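Local coordinates for 450aa long hypothetical fmu protein (Pyrococcus horikoshii, PDB 2YXL) that probably methylates RNA cytosine at carbon 5 as a member of the RsmB/NOP family of S-adenosylmethionine-dependent methyltransferases, and is seen here with sinefungin bound, at residues R16-A21 with L90-D95; D83-A88 with S119-P124. All coordinates share one frame; numbering follows the deposited sequence.

Contact 1 (R16-A21 with L90-D95)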
loop_
_atom_site.group_PDB
_atom_site.type_symbol
_atom_site.label_atom_id
_atom_site.label_comp_id
_atom_site.label_asym_id
_atom_site.label_seq_id
_atom_site.Cartn_x
_atom_site.Cartn_y
_atom_site.Cartn_z
ATOM N N ARG A 16 -13.634 11.119 -17.770
ATOM C CA ARG A 16 -12.238 11.480 -17.991
ATOM C C ARG A 16 -11.416 11.273 -16.724
ATOM O O ARG A 16 -10.211 11.022 -16.791
ATOM C CB ARG A 16 -12.118 12.928 -18.473
ATOM C CG ARG A 16 -12.753 13.195 -19.836
ATOM C CD ARG A 16 -12.483 14.615 -20.313
ATOM N NE ARG A 16 -13.227 15.597 -19.528
ATOM C CZ ARG A 16 -14.351 16.188 -19.923
ATOM N NH1 ARG A 16 -14.879 15.921 -21.113
ATOM N NH2 ARG A 16 -14.946 17.056 -19.118
ATOM N N ALA A 17 -12.086 11.359 -15.575
ATOM C CA ALA A 17 -11.440 11.236 -14.271
ATOM C C ALA A 17 -10.903 9.834 -13.966
ATOM O O ALA A 17 -9.730 9.698 -13.610
ATOM C CB ALA A 17 -12.377 11.717 -13.158
ATOM N N ILE A 18 -11.739 8.799 -14.096
ATOM C CA ILE A 18 -11.281 7.434 -13.788
ATOM C C ILE A 18 -10.287 6.932 -14.817
ATOM O O ILE A 18 -9.373 6.194 -14.469
ATOM C CB ILE A 18 -12.406 6.359 -13.673
ATOM C CG1 ILE A 18 -13.778 6.911 -14.031
ATOM C CG2 ILE A 18 -12.349 5.650 -12.310
ATOM C CD1 ILE A 18 -14.115 6.729 -15.480
ATOM N N ILE A 19 -10.476 7.316 -16.078
ATOM C CA ILE A 19 -9.534 6.951 -17.131
ATOM C C ILE A 19 -8.146 7.484 -16.781
ATOM O O ILE A 19 -7.173 6.729 -16.801
ATOM C CB ILE A 19 -9.980 7.435 -18.538
ATOM C CG1 ILE A 19 -11.261 6.709 -18.967
ATOM C CG2 ILE A 19 -8.860 7.207 -19.571
ATOM C CD1 ILE A 19 -11.928 7.284 -20.204
ATOM N N GLU A 20 -8.066 8.769 -16.436
ATOM C CA GLU A 20 -6.797 9.375 -16.038
ATOM C C GLU A 20 -6.247 8.761 -14.745
ATOM O O GLU A 20 -5.037 8.577 -14.613
ATOM C CB GLU A 20 -6.906 10.904 -15.945
ATOM C CG GLU A 20 -5.615 11.602 -15.494
ATOM C CD GLU A 20 -5.218 12.802 -16.354
ATOM O OE1 GLU A 20 -4.014 13.142 -16.363
ATOM O OE2 GLU A 20 -6.087 13.405 -17.020
ATOM N N ALA A 21 -7.132 8.426 -13.809
ATOM C CA ALA A 21 -6.717 7.802 -12.550
ATOM C C ALA A 21 -6.155 6.401 -12.777
ATOM O O ALA A 21 -5.152 6.022 -12.170
ATOM C CB ALA A 21 -7.874 7.763 -11.554
ATOM N N LEU A 90 -10.061 1.036 -21.968
ATOM C CA LEU A 90 -10.633 -0.293 -22.144
ATOM C C LEU A 90 -10.953 -0.945 -20.795
ATOM O O LEU A 90 -12.010 -1.560 -20.638
ATOM C CB LEU A 90 -9.709 -1.179 -22.988
ATOM C CG LEU A 90 -9.584 -0.880 -24.489
ATOM C CD1 LEU A 90 -8.539 -1.767 -25.126
ATOM C CD2 LEU A 90 -10.926 -1.042 -25.214
ATOM N N ARG A 91 -10.058 -0.782 -19.822
ATOM C CA ARG A 91 -10.274 -1.304 -18.471
ATOM C C ARG A 91 -11.501 -0.672 -17.806
ATOM O O ARG A 91 -12.325 -1.365 -17.202
ATOM C CB ARG A 91 -9.029 -1.098 -17.604
ATOM C CG ARG A 91 -7.901 -2.071 -17.904
ATOM C CD ARG A 91 -6.597 -1.668 -17.230
ATOM N NE ARG A 91 -5.610 -2.747 -17.314
ATOM C CZ ARG A 91 -4.347 -2.663 -16.902
ATOM N NH1 ARG A 91 -3.872 -1.541 -16.371
ATOM N NH2 ARG A 91 -3.549 -3.714 -17.030
ATOM N N VAL A 92 -11.614 0.645 -17.935
ATOM C CA VAL A 92 -12.738 1.397 -17.405
ATOM C C VAL A 92 -14.058 0.930 -18.035
ATOM O O VAL A 92 -15.042 0.682 -17.321
ATOM C CB VAL A 92 -12.521 2.920 -17.610
ATOM C CG1 VAL A 92 -13.813 3.706 -17.400
ATOM C CG2 VAL A 92 -11.421 3.428 -16.682
ATOM N N ALA A 93 -14.062 0.793 -19.361
ATOM C CA ALA A 93 -15.266 0.408 -20.102
ATOM C C ALA A 93 -15.717 -1.022 -19.799
ATOM O O ALA A 93 -16.909 -1.269 -19.613
ATOM C CB ALA A 93 -15.065 0.604 -21.603
ATOM N N VAL A 94 -14.766 -1.952 -19.751
ATOM C CA VAL A 94 -15.062 -3.357 -19.456
ATOM C C VAL A 94 -15.616 -3.515 -18.037
ATOM O O VAL A 94 -16.584 -4.246 -17.822
ATOM C CB VAL A 94 -13.822 -4.272 -19.686
ATOM C CG1 VAL A 94 -14.031 -5.661 -19.076
ATOM C CG2 VAL A 94 -13.512 -4.382 -21.179
ATOM N N ASP A 95 -15.014 -2.809 -17.083
ATOM C CA ASP A 95 -15.469 -2.845 -15.695
ATOM C C ASP A 95 -16.875 -2.263 -15.530
ATOM O O ASP A 95 -17.705 -2.814 -14.798
ATOM C CB ASP A 95 -14.491 -2.092 -14.796
ATOM C CG ASP A 95 -14.783 -2.292 -13.330
ATOM O OD1 ASP A 95 -15.174 -1.312 -12.661
ATOM O OD2 ASP A 95 -14.632 -3.433 -12.846
#

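Contact 2 (D83-A88 with S119-P124)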
loop_
_atom_site.group_PDB
_atom_site.type_symbol
_atom_site.label_atom_id
_atom_site.label_comp_id
_atom_site.label_asym_id
_atom_site.label_seq_id
_atom_site.Cartn_x
_atom_site.Cartn_y
_atom_site.Cartn_z
ATOM N N ASP A 83 -1.242 1.135 -26.238
ATOM C CA ASP A 83 -1.033 2.472 -25.664
ATOM C C ASP A 83 -1.690 2.592 -24.274
ATOM O O ASP A 83 -2.789 2.069 -24.067
ATOM C CB ASP A 83 -1.590 3.525 -26.638
ATOM C CG ASP A 83 -1.752 4.899 -26.004
ATOM O OD1 ASP A 83 -2.783 5.123 -25.328
ATOM O OD2 ASP A 83 -0.862 5.761 -26.197
ATOM N N PRO A 84 -1.022 3.293 -23.327
ATOM C CA PRO A 84 -1.470 3.384 -21.927
ATOM C C PRO A 84 -2.859 4.006 -21.741
ATOM O O PRO A 84 -3.602 3.589 -20.842
ATOM C CB PRO A 84 -0.416 4.283 -21.270
ATOM C CG PRO A 84 0.739 4.277 -22.175
ATOM C CD PRO A 84 0.215 4.064 -23.553
ATOM N N TRP A 85 -3.203 4.993 -22.568
ATOM C CA TRP A 85 -4.513 5.647 -22.470
ATOM C C TRP A 85 -5.609 4.729 -22.990
ATOM O O TRP A 85 -6.699 4.664 -22.410
ATOM C CB TRP A 85 -4.527 7.003 -23.193
ATOM C CG TRP A 85 -3.669 8.013 -22.499
ATOM C CD1 TRP A 85 -2.384 8.353 -22.816
ATOM C CD2 TRP A 85 -4.016 8.785 -21.345
ATOM N NE1 TRP A 85 -1.915 9.299 -21.939
ATOM C CE2 TRP A 85 -2.894 9.584 -21.024
ATOM C CE3 TRP A 85 -5.166 8.885 -20.551
ATOM C CZ2 TRP A 85 -2.890 10.474 -19.947
ATOM C CZ3 TRP A 85 -5.160 9.772 -19.477
ATOM C CH2 TRP A 85 -4.028 10.551 -19.184
ATOM N N LEU A 86 -5.308 4.014 -24.073
ATOM C CA LEU A 86 -6.225 3.019 -24.616
ATOM C C LEU A 86 -6.481 1.908 -23.599
ATOM O O LEU A 86 -7.635 1.598 -23.302
ATOM C CB LEU A 86 -5.695 2.443 -25.930
ATOM C CG LEU A 86 -6.594 1.457 -26.681
ATOM C CD1 LEU A 86 -7.967 2.053 -27.011
ATOM C CD2 LEU A 86 -5.901 0.993 -27.951
ATOM N N ARG A 87 -5.406 1.332 -23.055
ATOM C CA ARG A 87 -5.519 0.278 -22.046
ATOM C C ARG A 87 -6.381 0.719 -20.861
ATOM O O ARG A 87 -7.258 -0.024 -20.426
ATOM C CB ARG A 87 -4.135 -0.190 -21.569
ATOM C CG ARG A 87 -4.177 -1.201 -20.413
ATOM C CD ARG A 87 -2.833 -1.884 -20.150
ATOM N NE ARG A 87 -1.758 -0.937 -19.854
ATOM C CZ ARG A 87 -0.841 -0.534 -20.734
ATOM N NH1 ARG A 87 0.088 0.332 -20.364
ATOM N NH2 ARG A 87 -0.849 -0.993 -21.979
ATOM N N ALA A 88 -6.124 1.922 -20.353
ATOM C CA ALA A 88 -6.887 2.485 -19.243
ATOM C C ALA A 88 -8.362 2.650 -19.605
ATOM O O ALA A 88 -9.239 2.291 -18.819
ATOM C CB ALA A 88 -6.288 3.814 -18.800
ATOM N N SER A 119 -8.003 10.486 -27.371
ATOM C CA SER A 119 -7.500 11.078 -28.612
ATOM C C SER A 119 -6.657 12.323 -28.350
ATOM O O SER A 119 -5.576 12.466 -28.913
ATOM C CB SER A 119 -8.649 11.434 -29.555
ATOM O OG SER A 119 -9.008 10.333 -30.363
ATOM N N SER A 120 -7.150 13.213 -27.490
ATOM C CA SER A 120 -6.441 14.450 -27.161
ATOM C C SER A 120 -5.146 14.200 -26.381
ATOM O O SER A 120 -4.214 15.003 -26.441
ATOM C CB SER A 120 -7.350 15.410 -26.389
ATOM O OG SER A 120 -7.655 14.893 -25.109
ATOM N N ARG A 121 -5.096 13.086 -25.653
ATOM C CA ARG A 121 -3.880 12.686 -24.948
ATOM C C ARG A 121 -2.909 11.905 -25.837
ATOM O O ARG A 121 -1.735 11.766 -25.497
ATOM C CB ARG A 121 -4.213 11.887 -23.681
ATOM C CG ARG A 121 -4.859 12.712 -22.563
ATOM C CD ARG A 121 -3.960 13.861 -22.102
ATOM N NE ARG A 121 -4.664 14.791 -21.218
ATOM C CZ ARG A 121 -4.614 14.758 -19.886
ATOM N NH1 ARG A 121 -5.295 15.646 -19.176
ATOM N NH2 ARG A 121 -3.885 13.843 -19.258
ATOM N N THR A 122 -3.393 11.412 -26.978
ATOM C CA THR A 122 -2.574 10.585 -27.875
ATOM C C THR A 122 -2.703 11.012 -29.338
ATOM O O THR A 122 -2.036 11.948 -29.777
ATOM C CB THR A 122 -2.875 9.052 -27.719
ATOM O OG1 THR A 122 -4.224 8.768 -28.114
ATOM C CG2 THR A 122 -2.676 8.587 -26.285
ATOM N N HIS A 123 -3.562 10.323 -30.083
ATOM C CA HIS A 123 -3.785 10.579 -31.504
ATOM C C HIS A 123 -5.239 10.210 -31.826
ATOM O O HIS A 123 -5.790 9.307 -31.200
ATOM C CB HIS A 123 -2.818 9.734 -32.338
ATOM C CG HIS A 123 -2.825 10.058 -33.801
ATOM N ND1 HIS A 123 -3.693 9.462 -34.692
ATOM C CD2 HIS A 123 -2.061 10.904 -34.531
ATOM C CE1 HIS A 123 -3.468 9.933 -35.906
ATOM N NE2 HIS A 123 -2.483 10.810 -35.836
ATOM N N PRO A 124 -5.877 10.922 -32.780
ATOM C CA PRO A 124 -7.242 10.567 -33.196
ATOM C C PRO A 124 -7.484 9.076 -33.489
ATOM O O PRO A 124 -8.571 8.572 -33.198
ATOM C CB PRO A 124 -7.445 11.407 -34.458
ATOM C CG PRO A 124 -6.625 12.615 -34.211
ATOM C CD PRO A 124 -5.399 12.127 -33.489
#

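Contact 1 (R16-A21 with L90-D95)
V92 meets I18 and I19 with its two methyl groups, and the contact between helices 12-24 and 84-99 is a worked example of how a single beta-branched residue can serve two neighbours on a facing helix. The CB of V92 points toward the 16-21 segment and there divides the work. CG1, anti to the backbone N (chi1 165°), reaches the delta methyl of I18, with V92 CG1 3.6 Å from I18 CD1. CG2, set beside the backbone N instead, turns to I19: V92 CG2 lies 4.0 Å from I19 CG1 and is equally close to the backbone CA of that residue. The methyl therefore rests against the helix surface itself as well as against a side chain. I19 and V92 cross at about a right angle, and they have the closest CA atoms of the two segments, 6.4 Å apart. Beyond V92, I19 also touches A114 and I118 of helix 104-121, so it sits where three helices meet. R91 turns aside to salt bridges with D68 and E26. Every atom that meets across this buried interface is carbon, which implies that the two helices are held here by apolar contact and the exclusion of water, with no directional bond between the segments.

Contact 2 (D83-A88 with S119-P124)
The start of helix 84-99 faces the end of helix 104-121, where W85 and R121 form the nearest CA pair of the two segments, 7.5 Å apart. The indole of W85 is laid against the first carbons of the arginine. R121 CB stands over one face of the five-membered ring, 3.8 Å from the W85 centroid and only 9° off the ring normal, a CH-pi contact. The R121 chain then turns about its CB-CG bond (chi2 -60°): CG passes over the six-membered ring, and NH2 comes obliquely to 3.3 Å from W85 CH2. The guanidinium plane stands 79° from the ring plane, not stacked on it, and NH2 is held by a salt bridge to E20. All these helices belong to an N-terminal helical bundle, consistent with the NusB-like domain of RsmB relatives. An alanine in place of W85 is likely to leave the aliphatic part of R121 without its flat partner and open a gap between the two helices. T122 adds its methyl: CG2 lies 3.5 Å from W85 CD1 and 3.4 Å from D83 OD2, while its hydroxyl turns back to the carbonyl of I118 in the last turn of helix 104-121. D83 is the N-cap of helix 84-99, its OD1 accepting from L86 N at 3.0 Å through the anti lone pair and more weakly from W85 N.

Along the chain the segments alternate, 16-21, 83-88, 90-95 and 119-124, so the contacts cross along the chain. Their centres are 11 Å apart, and both use helix 84-99: contact 2 takes its first turn, and contact 1 a later stretch packed on helix 12-24. They also touch directly, joined by the salt bridge of E20 OE1 with R121 NH2 (3.0 Å); E20 CD lies 3.8 Å from W85 CH2, and the carbonyl O of I19 packs on the methyl of A88. Helices 12-24, 84-99 and 104-121 are thus tied together from a buried apolar interface outward to a partly exposed patch of mixed character, within a helical region away from the sinefungin pocket.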